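Long-range contact in Spermidine/putrescine ABC transporter, periplasmic binding protein (Treponema pallidum, PDB 2V84), which probably binds polyamines such as spermidine and putrescine in the periplasm as the receptor component of an ABC transporter: residues R153-D164 and W200-S209. Numbering follows the deposited sequence.
Sequences RKDLAYRMSMMD and WKPNLVKFDS
Met162 reaches from strand 160-162 onto three side chains of 200-209. Its CB lies 4.0 Å from CD1 of Phe207, its CG lies 3.8 Å from both CD1 and CD2 of Leu204, and its SD comes 3.6 Å from CE3 of Trp200, an oblique Met-aromatic contact. A bend at the last torsion (chi3 80°) brings the CE methyl back to the same indole, near CE3 and CZ3. Two residues earlier, the CE methyl of Met160 packs 3.6 Å from CB of Asn203, the two side chains running side by side in the same direction. Backbone hydrogen bonds run from Val205 N to Met160 O and from Asp208 N to Met162 O (2.7 Å). At the type II turn 156-159, Tyr158 N binds Asn203 O from well above the carbonyl plane, and CG2 of Val205 rests on Tyr158 O. Strand 160-162 and the short, irregular strand 204-207 are parallel neighbours in the mixed sheet of one lobe of a periplasmic binding protein, linked through helices 166-176 and 186-200; strand 223-226 flanks 160-162 as its other partner. At the far end Ser209 OG accepts Asp164 N at 2.9 Å, a bent bond (131°), while a water accepts from Ser161 OG and donates to Asp208 O. In the second shell, Asn203 ND2 is held by Phe151 O, Trp337 meets Phe207 edge-to-face, and Arg341 forms a salt bridge with Asp164. Met163 bonds through its N to His225 ND1.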
ATOM      1  N   ARG A 153      -9.031  17.855  15.254  1.00 30.22           N
ATOM      2  CA  ARG A 153      -8.713  18.328  16.608  1.00 31.33           C
ATOM      3  C   ARG A 153      -7.880  19.595  16.593  1.00 31.52           C
ATOM      4  O   ARG A 153      -6.697  19.552  16.305  1.00 31.56           O
ATOM      5  CB  ARG A 153      -7.980  17.253  17.402  1.00 31.28           C
ATOM      6  CG  ARG A 153      -8.922  16.162  17.808  1.00 32.92           C
ATOM      7  CD  ARG A 153      -8.358  15.242  18.823  1.00 34.69           C
ATOM      8  NE  ARG A 153      -7.856  15.868  20.054  1.00 34.93           N
ATOM      9  CZ  ARG A 153      -7.444  15.135  21.075  1.00 34.37           C
ATOM     10  NH1 ARG A 153      -7.543  13.815  20.994  1.00 34.68           N
ATOM     11  NH2 ARG A 153      -6.967  15.685  22.176  1.00 34.51           N
ATOM     12  N   LYS A 154      -8.517  20.714  16.927  1.00 32.82           N
ATOM     13  CA  LYS A 154      -7.856  22.025  16.966  1.00 34.11           C
ATOM     14  C   LYS A 154      -6.768  22.169  18.028  1.00 33.80           C
ATOM     15  O   LYS A 154      -5.829  22.945  17.827  1.00 33.14           O
ATOM     16  CB  LYS A 154      -8.882  23.167  17.029  1.00 34.14           C
ATOM     17  CG  LYS A 154      -9.633  23.313  15.691  1.00 35.29           C
ATOM     18  CD  LYS A 154     -10.323  24.666  15.486  1.00 36.25           C
ATOM     19  CE  LYS A 154     -11.254  24.594  14.262  1.00 39.16           C
ATOM     20  NZ  LYS A 154     -11.893  25.892  13.869  1.00 41.48           N
ATOM     21  N   ASP A 155      -6.883  21.390  19.110  1.00 33.58           N
ATOM     22  CA  ASP A 155      -5.875  21.315  20.173  1.00 34.46           C
ATOM     23  C   ASP A 155      -4.554  20.645  19.769  1.00 34.57           C
ATOM     24  O   ASP A 155      -3.542  20.767  20.475  1.00 34.86           O
ATOM     25  CB  ASP A 155      -6.457  20.694  21.455  1.00 34.32           C
ATOM     26  CG  ASP A 155      -6.805  19.211  21.317  1.00 34.58           C
ATOM     27  OD1 ASP A 155      -7.402  18.786  20.308  1.00 32.70           O
ATOM     28  OD2 ASP A 155      -6.503  18.455  22.265  1.00 33.72           O
ATOM     29  N   LEU A 156      -4.567  19.970  18.619  1.00 34.06           N
ATOM     30  CA  LEU A 156      -3.374  19.350  18.032  1.00 33.70           C
ATOM     31  C   LEU A 156      -2.931  20.050  16.745  1.00 33.34           C
ATOM     32  O   LEU A 156      -2.059  19.555  16.030  1.00 32.74           O
ATOM     33  CB  LEU A 156      -3.630  17.853  17.779  1.00 33.50           C
ATOM     34  CG  LEU A 156      -4.163  17.025  18.962  1.00 33.72           C
ATOM     35  CD1 LEU A 156      -4.604  15.655  18.492  1.00 34.87           C
ATOM     36  CD2 LEU A 156      -3.109  16.900  20.049  1.00 36.54           C
ATOM     37  N   ALA A 157      -3.521  21.211  16.461  1.00 33.50           N
ATOM     38  CA  ALA A 157      -3.225  21.939  15.230  1.00 33.39           C
ATOM     39  C   ALA A 157      -1.736  22.228  15.077  1.00 33.70           C
ATOM     40  O   ALA A 157      -1.053  22.601  16.049  1.00 33.13           O
ATOM     41  CB  ALA A 157      -4.037  23.220  15.148  1.00 34.07           C
ATOM     42  N   TYR A 158      -1.242  22.028  13.853  1.00 33.86           N
ATOM     43  CA  TYR A 158       0.174  22.186  13.485  1.00 34.71           C
ATOM     44  C   TYR A 158       1.086  21.201  14.214  1.00 33.46           C
ATOM     45  O   TYR A 158       2.269  21.463  14.435  1.00 32.91           O
ATOM     46  CB  TYR A 158       0.645  23.642  13.669  1.00 36.93           C
ATOM     47  CG  TYR A 158      -0.413  24.662  13.270  1.00 40.29           C
ATOM     48  CD1 TYR A 158      -0.914  24.714  11.956  1.00 42.15           C
ATOM     49  CD2 TYR A 158      -0.935  25.556  14.217  1.00 41.96           C
ATOM     50  CE1 TYR A 158      -1.896  25.643  11.597  1.00 43.26           C
ATOM     51  CE2 TYR A 158      -1.917  26.488  13.871  1.00 42.17           C
ATOM     52  CZ  TYR A 158      -2.386  26.529  12.567  1.00 42.36           C
ATOM     53  OH  TYR A 158      -3.357  27.461  12.243  1.00 42.98           O
ATOM     54  N   ARG A 159       0.522  20.063  14.605  1.00 31.81           N
ATOM     55  CA  ARG A 159       1.306  18.965  15.151  1.00 31.15           C
ATOM     56  C   ARG A 159       0.825  17.660  14.546  1.00 29.50           C
ATOM     57  O   ARG A 159       1.022  16.604  15.112  1.00 29.34           O
ATOM     58  CB  ARG A 159       1.233  18.930  16.691  1.00 30.86           C
ATOM     59  CG  ARG A 159       1.817  20.165  17.360  1.00 32.18           C
ATOM     60  CD  ARG A 159       2.055  19.938  18.857  1.00 33.49           C
ATOM     61  NE  ARG A 159       0.803  19.851  19.598  1.00 38.30           N
ATOM     62  CZ  ARG A 159       0.660  19.236  20.773  1.00 40.99           C
ATOM     63  NH1 ARG A 159       1.690  18.624  21.350  1.00 40.26           N
ATOM     64  NH2 ARG A 159      -0.533  19.219  21.363  1.00 43.18           N
ATOM     65  N   MET A 160       0.187  17.758  13.379  1.00 27.83           N
ATOM     66  CA  MET A 160      -0.328  16.596  12.657  1.00 26.80           C
ATOM     67  C   MET A 160       0.027  16.681  11.185  1.00 25.76           C
ATOM     68  O   MET A 160       0.252  17.773  10.655  1.00 25.67           O
ATOM     69  CB  MET A 160      -1.852  16.524  12.817  1.00 26.41           C
ATOM     70  CG  MET A 160      -2.291  16.406  14.289  1.00 25.71           C
ATOM     71  SD  MET A 160      -4.040  15.974  14.466  1.00 28.39           S
ATOM     72  CE  MET A 160      -4.820  17.501  13.937  1.00 26.95           C
ATOM     73  N   SER A 161       0.093  15.522  10.530  1.00 24.85           N
ATOM     74  CA  SER A 161       0.173  15.452   9.075  1.00 24.78           C
ATOM     75  C   SER A 161      -0.769  14.386   8.541  1.00 24.59           C
ATOM     76  O   SER A 161      -1.159  13.442   9.260  1.00 24.97           O
ATOM     77  CB  SER A 161       1.613  15.160   8.611  1.00 24.30           C
ATOM     78  OG  SER A 161       2.031  13.829   8.942  1.00 23.97           O
ATOM     79  N   MET A 162      -1.175  14.562   7.279  1.00 25.58           N
ATOM     80  CA  MET A 162      -1.826  13.522   6.542  1.00 24.54           C
ATOM     81  C   MET A 162      -0.940  13.202   5.361  1.00 25.28           C
ATOM     82  O   MET A 162      -0.014  13.967   5.039  1.00 24.74           O
ATOM     83  CB  MET A 162      -3.258  13.923   6.117  1.00 25.24           C
ATOM     84  CG  MET A 162      -4.226  14.033   7.325  1.00 23.92           C
ATOM     85  SD  MET A 162      -5.930  14.216   6.795  1.00 24.93           S
ATOM     86  CE  MET A 162      -6.315  12.520   6.423  1.00 25.31           C
ATOM     87  N   MET A 163      -1.216  12.081   4.700  0.50 25.30           N
ATOM     88  CA  MET A 163      -0.363  11.629   3.601  0.50 26.24           C
ATOM     89  C   MET A 163      -0.551  12.456   2.336  0.50 26.37           C
ATOM     90  O   MET A 163      -1.651  12.952   2.076  0.50 26.11           O
ATOM     91  CB  MET A 163      -0.589  10.145   3.316  0.50 26.29           C
ATOM     92  CG  MET A 163       0.007   9.236   4.376  0.50 26.76           C
ATOM     93  SD  MET A 163       0.299   7.561   3.758  0.50 28.60           S
ATOM     94  CE  MET A 163      -1.359   6.931   3.709  0.50 29.66           C
ATOM     95  N   ASP A 164       0.531  12.591   1.559  1.00 25.82           N
ATOM     96  CA  ASP A 164       0.539  13.356   0.322  1.00 26.70           C
ATOM     97  C   ASP A 164       0.110  12.369  -0.768  1.00 27.02           C
ATOM     98  O   ASP A 164       0.868  12.026  -1.690  1.00 27.23           O
ATOM     99  CB  ASP A 164       1.941  13.907   0.054  1.00 26.61           C
ATOM    100  CG  ASP A 164       1.979  14.931  -1.064  1.00 28.40           C
ATOM    101  OD1 ASP A 164       0.965  15.099  -1.793  1.00 30.69           O
ATOM    102  OD2 ASP A 164       3.053  15.536  -1.248  1.00 28.66           O
ATOM    103  N   TRP A 200      -9.933  19.212   8.227  1.00 26.26           N
ATOM    104  CA  TRP A 200      -8.674  18.532   8.526  1.00 25.82           C
ATOM    105  C   TRP A 200      -7.464  19.358   8.160  1.00 26.47           C
ATOM    106  O   TRP A 200      -6.602  19.572   8.989  1.00 26.28           O
ATOM    107  CB  TRP A 200      -8.609  17.166   7.840  1.00 24.67           C
ATOM    108  CG  TRP A 200      -9.668  16.206   8.297  1.00 24.23           C
ATOM    109  CD1 TRP A 200     -10.499  16.346   9.379  1.00 22.52           C
ATOM    110  CD2 TRP A 200     -10.006  14.958   7.687  1.00 23.32           C
ATOM    111  NE1 TRP A 200     -11.332  15.269   9.477  1.00 23.55           N
ATOM    112  CE2 TRP A 200     -11.054  14.393   8.452  1.00 23.84           C
ATOM    113  CE3 TRP A 200      -9.512  14.248   6.570  1.00 24.93           C
ATOM    114  CZ2 TRP A 200     -11.620  13.147   8.148  1.00 24.25           C
ATOM    115  CZ3 TRP A 200     -10.085  13.010   6.253  1.00 22.64           C
ATOM    116  CH2 TRP A 200     -11.125  12.466   7.054  1.00 24.39           C
ATOM    117  N   LYS A 201      -7.397  19.814   6.911  1.00 27.18           N
ATOM    118  CA  LYS A 201      -6.262  20.612   6.432  1.00 28.37           C
ATOM    119  C   LYS A 201      -5.829  21.785   7.341  1.00 29.44           C
ATOM    120  O   LYS A 201      -4.610  22.001   7.512  1.00 29.50           O
ATOM    121  CB  LYS A 201      -6.533  21.091   4.989  1.00 28.22           C
ATOM    122  CG  LYS A 201      -5.478  22.023   4.389  1.00 28.42           C
ATOM    123  CD  LYS A 201      -5.857  22.368   2.935  1.00 28.13           C
ATOM    124  CE  LYS A 201      -5.007  23.514   2.371  1.00 28.93           C
ATOM    125  NZ  LYS A 201      -5.399  23.835   0.963  1.00 31.01           N
ATOM    126  N   PRO A 202      -6.794  22.540   7.935  1.00 29.98           N
ATOM    127  CA  PRO A 202      -6.400  23.669   8.786  1.00 30.22           C
ATOM    128  C   PRO A 202      -5.567  23.283  10.013  1.00 29.80           C
ATOM    129  O   PRO A 202      -4.903  24.138  10.595  1.00 30.23           O
ATOM    130  CB  PRO A 202      -7.748  24.235   9.260  1.00 30.01           C
ATOM    131  CG  PRO A 202      -8.701  23.813   8.266  1.00 30.52           C
ATOM    132  CD  PRO A 202      -8.262  22.448   7.857  1.00 30.27           C
ATOM    133  N   ASN A 203      -5.621  22.014  10.405  1.00 29.91           N
ATOM    134  CA  ASN A 203      -4.892  21.529  11.581  1.00 28.65           C
ATOM    135  C   ASN A 203      -3.575  20.862  11.253  1.00 28.56           C
ATOM    136  O   ASN A 203      -2.843  20.454  12.154  1.00 27.39           O
ATOM    137  CB  ASN A 203      -5.762  20.565  12.376  1.00 29.02           C
ATOM    138  CG  ASN A 203      -7.031  21.207  12.849  1.00 28.74           C
ATOM    139  OD1 ASN A 203      -7.016  22.313  13.371  1.00 28.17           O
ATOM    140  ND2 ASN A 203      -8.138  20.531  12.647  1.00 29.90           N
ATOM    141  N   LEU A 204      -3.284  20.751   9.956  1.00 28.74           N
ATOM    142  CA  LEU A 204      -2.100  20.033   9.465  1.00 29.64           C
ATOM    143  C   LEU A 204      -0.908  20.947   9.233  1.00 30.41           C
ATOM    144  O   LEU A 204      -1.062  22.022   8.652  1.00 31.57           O
ATOM    145  CB  LEU A 204      -2.420  19.339   8.125  1.00 29.00           C
ATOM    146  CG  LEU A 204      -3.598  18.365   8.070  1.00 27.15           C
ATOM    147  CD1 LEU A 204      -3.691  17.758   6.674  1.00 27.01           C
ATOM    148  CD2 LEU A 204      -3.511  17.255   9.112  1.00 27.98           C
ATOM    149  N   VAL A 205       0.283  20.486   9.615  1.00 30.92           N
ATOM    150  CA  VAL A 205       1.538  21.129   9.174  1.00 31.40           C
ATOM    151  C   VAL A 205       1.639  21.068   7.655  1.00 30.98           C
ATOM    152  O   VAL A 205       1.973  22.054   6.995  1.00 31.00           O
ATOM    153  CB  VAL A 205       2.801  20.463   9.821  1.00 31.48           C
ATOM    154  CG1 VAL A 205       4.095  21.011   9.225  1.00 31.82           C
ATOM    155  CG2 VAL A 205       2.790  20.635  11.333  1.00 31.43           C
ATOM    156  N   LYS A 206       1.343  19.895   7.096  1.00 30.53           N
ATOM    157  CA  LYS A 206       1.393  19.690   5.674  1.00 30.21           C
ATOM    158  C   LYS A 206       0.873  18.306   5.360  1.00 29.49           C
ATOM    159  O   LYS A 206       0.540  17.531   6.270  1.00 28.82           O
ATOM    160  CB  LYS A 206       2.830  19.839   5.146  1.00 31.01           C
ATOM    161  CG  LYS A 206       3.827  18.854   5.741  1.00 34.02           C
ATOM    162  CD  LYS A 206       5.246  19.246   5.365  1.00 38.29           C
ATOM    163  CE  LYS A 206       6.202  18.110   5.620  1.00 40.59           C
ATOM    164  NZ  LYS A 206       7.596  18.629   5.832  1.00 44.94           N
ATOM    165  N   PHE A 207       0.771  18.028   4.064  1.00 28.77           N
ATOM    166  CA  PHE A 207       0.607  16.678   3.568  1.00 27.94           C
ATOM    167  C   PHE A 207       1.989  16.123   3.349  1.00 27.31           C
ATOM    168  O   PHE A 207       2.836  16.795   2.763  1.00 27.90           O
ATOM    169  CB  PHE A 207      -0.188  16.683   2.249  1.00 28.52           C
ATOM    170  CG  PHE A 207      -1.595  17.163   2.414  1.00 29.34           C
ATOM    171  CD1 PHE A 207      -2.555  16.335   2.996  1.00 26.71           C
ATOM    172  CD2 PHE A 207      -1.958  18.459   2.020  1.00 31.41           C
ATOM    173  CE1 PHE A 207      -3.871  16.773   3.167  1.00 26.67           C
ATOM    174  CE2 PHE A 207      -3.267  18.919   2.202  1.00 31.93           C
ATOM    175  CZ  PHE A 207      -4.227  18.064   2.783  1.00 29.44           C
ATOM    176  N   ASP A 208       2.219  14.893   3.796  1.00 26.57           N
ATOM    177  CA  ASP A 208       3.574  14.337   3.837  1.00 26.15           C
ATOM    178  C   ASP A 208       3.521  12.822   3.756  1.00 25.66           C
ATOM    179  O   ASP A 208       2.935  12.177   4.621  1.00 24.53           O
ATOM    180  CB  ASP A 208       4.228  14.792   5.159  1.00 25.74           C
ATOM    181  CG  ASP A 208       5.748  14.572   5.205  1.00 28.06           C
ATOM    182  OD1 ASP A 208       6.342  14.014   4.271  1.00 31.99           O
ATOM    183  OD2 ASP A 208       6.329  14.945   6.239  1.00 26.01           O
ATOM    184  N   SER A 209       4.145  12.265   2.715  1.00 25.14           N
ATOM    185  CA  SER A 209       4.291  10.823   2.556  1.00 26.90           C
ATOM    186  C   SER A 209       5.732  10.313   2.801  1.00 28.17           C
ATOM    187  O   SER A 209       5.963   9.105   2.724  1.00 28.86           O
ATOM    188  CB  SER A 209       3.822  10.384   1.174  1.00 27.34           C
ATOM    189  OG  SER A 209       2.399  10.365   1.081  1.00 25.43           O
TER
HETATM  190  O   HOH W   1       1.367  11.917   7.274  1.00 21.99           O
HETATM  191  O   HOH W   2       2.039   8.828  -0.906  1.00 32.67           O